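PDB 4L8N: PDZ domain protein from Parabacteroides distasonis, which is of unknown function but binds magnesium and joins PDZ domains, folds that commonly recognise peptide ends, to a DUF4136 domain. Local coordinates for residues A[12-17]-A[29-34]. Sequence-based numbering, arbitrary orientation.
Sequences LGFTYD and PVIKSI
Ile31 lays its CD1 methyl over one face of the Phe14 ring, 3.8 Å from the centroid and offset toward the rim, a CH-pi contact in which the two side chains slant across one another. Phe14 reaches this methyl because its CG sits between the backbone N and the carbonyl carbon (chi1 58°). Tyr16, on the same face of the hairpin as Phe14, lies beside Pro29, pointing the same way, CD2 to CB 3.8 Å. The other face carries Thr15, Ser33 and Asp17, with Val30 the apolar exception. There Thr15 OG1 and Ser33 OG share a hydrogen bond of 2.6 Å, while the Lys32 chain, bent at chi3 (-67°), crosses Asp17 at about a right angle. Its CD methylene lies 3.4 Å from Asp17 OD2, which Tyr291 and Lys293 also bind; NZ makes a long salt bridge to Asp17 OD1, 3.7 Å, and weak, long ion pairs with Glu455 and the C-terminal carboxylate of Lys457. With an alanine here in place of Lys32, Asp17 OD1 would probably lose its long salt-bridge mate while a gap opens beside the carboxylate. Lys32 and Ser33 both face Thr15 in a classic beta bulge: Thr15 O takes a 2.8 Å bond from Lys32 N and a weak one from Ser33 N. This PDZ-family hairpin thus pairs an apolar, aromatic face, packed on strand 50-54 and helix 67-71, with a largely polar one, where Lys293, and more weakly Lys32, probably offset the Asp17 charge.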
loop_
_atom_site.group_PDB
_atom_site.type_symbol
_atom_site.label_atom_id
_atom_site.label_comp_id
_atom_site.label_asym_id
_atom_site.label_seq_id
_atom_site.Cartn_x
_atom_site.Cartn_y
_atom_site.Cartn_z
ATOM N N LEU A 12 -3.218 -33.131 19.155
ATOM C CA LEU A 12 -2.707 -32.221 20.166
ATOM C C LEU A 12 -3.562 -30.982 20.037
ATOM O O LEU A 12 -4.020 -30.661 18.936
ATOM C CB LEU A 12 -1.217 -31.958 20.033
ATOM C CG LEU A 12 -0.352 -33.090 20.566
ATOM C CD1 LEU A 12 0.055 -34.026 19.442
ATOM C CD2 LEU A 12 0.853 -32.558 21.340
ATOM N N GLY A 13 -3.880 -30.361 21.161
ATOM C CA GLY A 13 -4.780 -29.214 21.172
ATOM C C GLY A 13 -4.263 -27.899 20.633
ATOM O O GLY A 13 -4.604 -26.844 21.181
ATOM N N PHE A 14 -3.491 -27.934 19.535
ATOM C CA PHE A 14 -2.965 -26.713 18.912
ATOM C C PHE A 14 -2.555 -26.921 17.470
ATOM O O PHE A 14 -2.182 -28.029 17.094
ATOM C CB PHE A 14 -1.756 -26.147 19.701
ATOM C CG PHE A 14 -0.585 -27.089 19.873
ATOM C CD1 PHE A 14 0.367 -27.237 18.864
ATOM C CD2 PHE A 14 -0.397 -27.779 21.063
ATOM C CE1 PHE A 14 1.444 -28.115 19.018
ATOM C CE2 PHE A 14 0.688 -28.640 21.225
ATOM C CZ PHE A 14 1.597 -28.814 20.198
ATOM N N THR A 15 -2.557 -25.832 16.686
ATOM C CA THR A 15 -2.059 -25.777 15.305
ATOM C C THR A 15 -0.720 -25.037 15.351
ATOM O O THR A 15 -0.535 -24.165 16.202
ATOM C CB THR A 15 -3.072 -25.125 14.337
ATOM O OG1 THR A 15 -3.281 -23.755 14.673
ATOM C CG2 THR A 15 -4.408 -25.850 14.299
ATOM N N TYR A 16 0.220 -25.390 14.475
ATOM C CA TYR A 16 1.537 -24.756 14.465
ATOM C C TYR A 16 2.126 -24.631 13.055
ATOM O O TYR A 16 1.639 -25.250 12.104
ATOM C CB TYR A 16 2.513 -25.553 15.355
ATOM C CG TYR A 16 2.963 -26.877 14.761
ATOM C CD1 TYR A 16 2.236 -28.048 14.981
ATOM C CD2 TYR A 16 4.135 -26.968 14.012
ATOM C CE1 TYR A 16 2.645 -29.267 14.443
ATOM C CE2 TYR A 16 4.538 -28.177 13.446
ATOM C CZ TYR A 16 3.799 -29.328 13.680
ATOM O OH TYR A 16 4.213 -30.536 13.164
ATOM N N ASP A 17 3.226 -23.873 12.960
ATOM C CA ASP A 17 4.066 -23.686 11.786
ATOM C C ASP A 17 5.486 -24.039 12.116
ATOM O O ASP A 17 5.879 -23.924 13.274
ATOM C CB ASP A 17 4.063 -22.204 11.389
ATOM C CG ASP A 17 2.944 -21.698 10.511
ATOM O OD1 ASP A 17 2.253 -22.538 9.880
ATOM O OD2 ASP A 17 2.804 -20.466 10.395
ATOM N N PRO A 29 8.996 -25.209 15.853
ATOM C CA PRO A 29 7.530 -25.068 15.795
ATOM C C PRO A 29 7.046 -23.860 16.613
ATOM O O PRO A 29 7.504 -23.652 17.737
ATOM C CB PRO A 29 7.007 -26.394 16.379
ATOM C CG PRO A 29 8.205 -27.255 16.607
ATOM C CD PRO A 29 9.388 -26.352 16.704
ATOM N N VAL A 30 6.161 -23.039 16.025
ATOM C CA VAL A 30 5.548 -21.859 16.644
ATOM C C VAL A 30 4.048 -22.098 16.618
ATOM O O VAL A 30 3.484 -22.305 15.540
ATOM C CB VAL A 30 5.940 -20.490 15.976
ATOM C CG1 VAL A 30 5.045 -19.343 16.462
ATOM C CG2 VAL A 30 7.410 -20.154 16.211
ATOM N N ILE A 31 3.409 -22.052 17.795
ATOM C CA ILE A 31 1.979 -22.284 17.967
ATOM C C ILE A 31 1.179 -21.124 17.392
ATOM O O ILE A 31 1.383 -19.989 17.805
ATOM C CB ILE A 31 1.646 -22.504 19.469
ATOM C CG1 ILE A 31 2.644 -23.430 20.192
ATOM C CG2 ILE A 31 0.186 -22.837 19.704
ATOM C CD1 ILE A 31 2.604 -24.811 19.939
ATOM N N LYS A 32 0.215 -21.433 16.500
ATOM C CA LYS A 32 -0.657 -20.471 15.829
ATOM C C LYS A 32 -2.026 -20.331 16.511
ATOM O O LYS A 32 -2.618 -19.236 16.510
ATOM C CB LYS A 32 -0.894 -20.907 14.379
ATOM C CG LYS A 32 0.290 -20.739 13.444
ATOM C CD LYS A 32 -0.154 -20.865 11.989
ATOM C CE LYS A 32 -0.623 -22.250 11.594
ATOM N NZ LYS A 32 -1.380 -22.209 10.317
ATOM N N SER A 33 -2.585 -21.455 16.977
ATOM C CA SER A 33 -3.895 -21.454 17.613
ATOM C C SER A 33 -4.025 -22.617 18.553
ATOM O O SER A 33 -3.448 -23.669 18.312
ATOM C CB SER A 33 -5.017 -21.497 16.575
ATOM O OG SER A 33 -5.211 -22.832 16.137
ATOM N N ILE A 34 -4.810 -22.423 19.602
ATOM C CA ILE A 34 -5.095 -23.405 20.621
ATOM C C ILE A 34 -6.518 -23.875 20.415
ATOM O O ILE A 34 -7.410 -23.056 20.175
ATOM C CB ILE A 34 -4.826 -22.765 22.016
ATOM C CG1 ILE A 34 -3.348 -22.943 22.397
ATOM C CG2 ILE A 34 -5.675 -23.372 23.113
ATOM C CD1 ILE A 34 -2.518 -21.955 21.889
#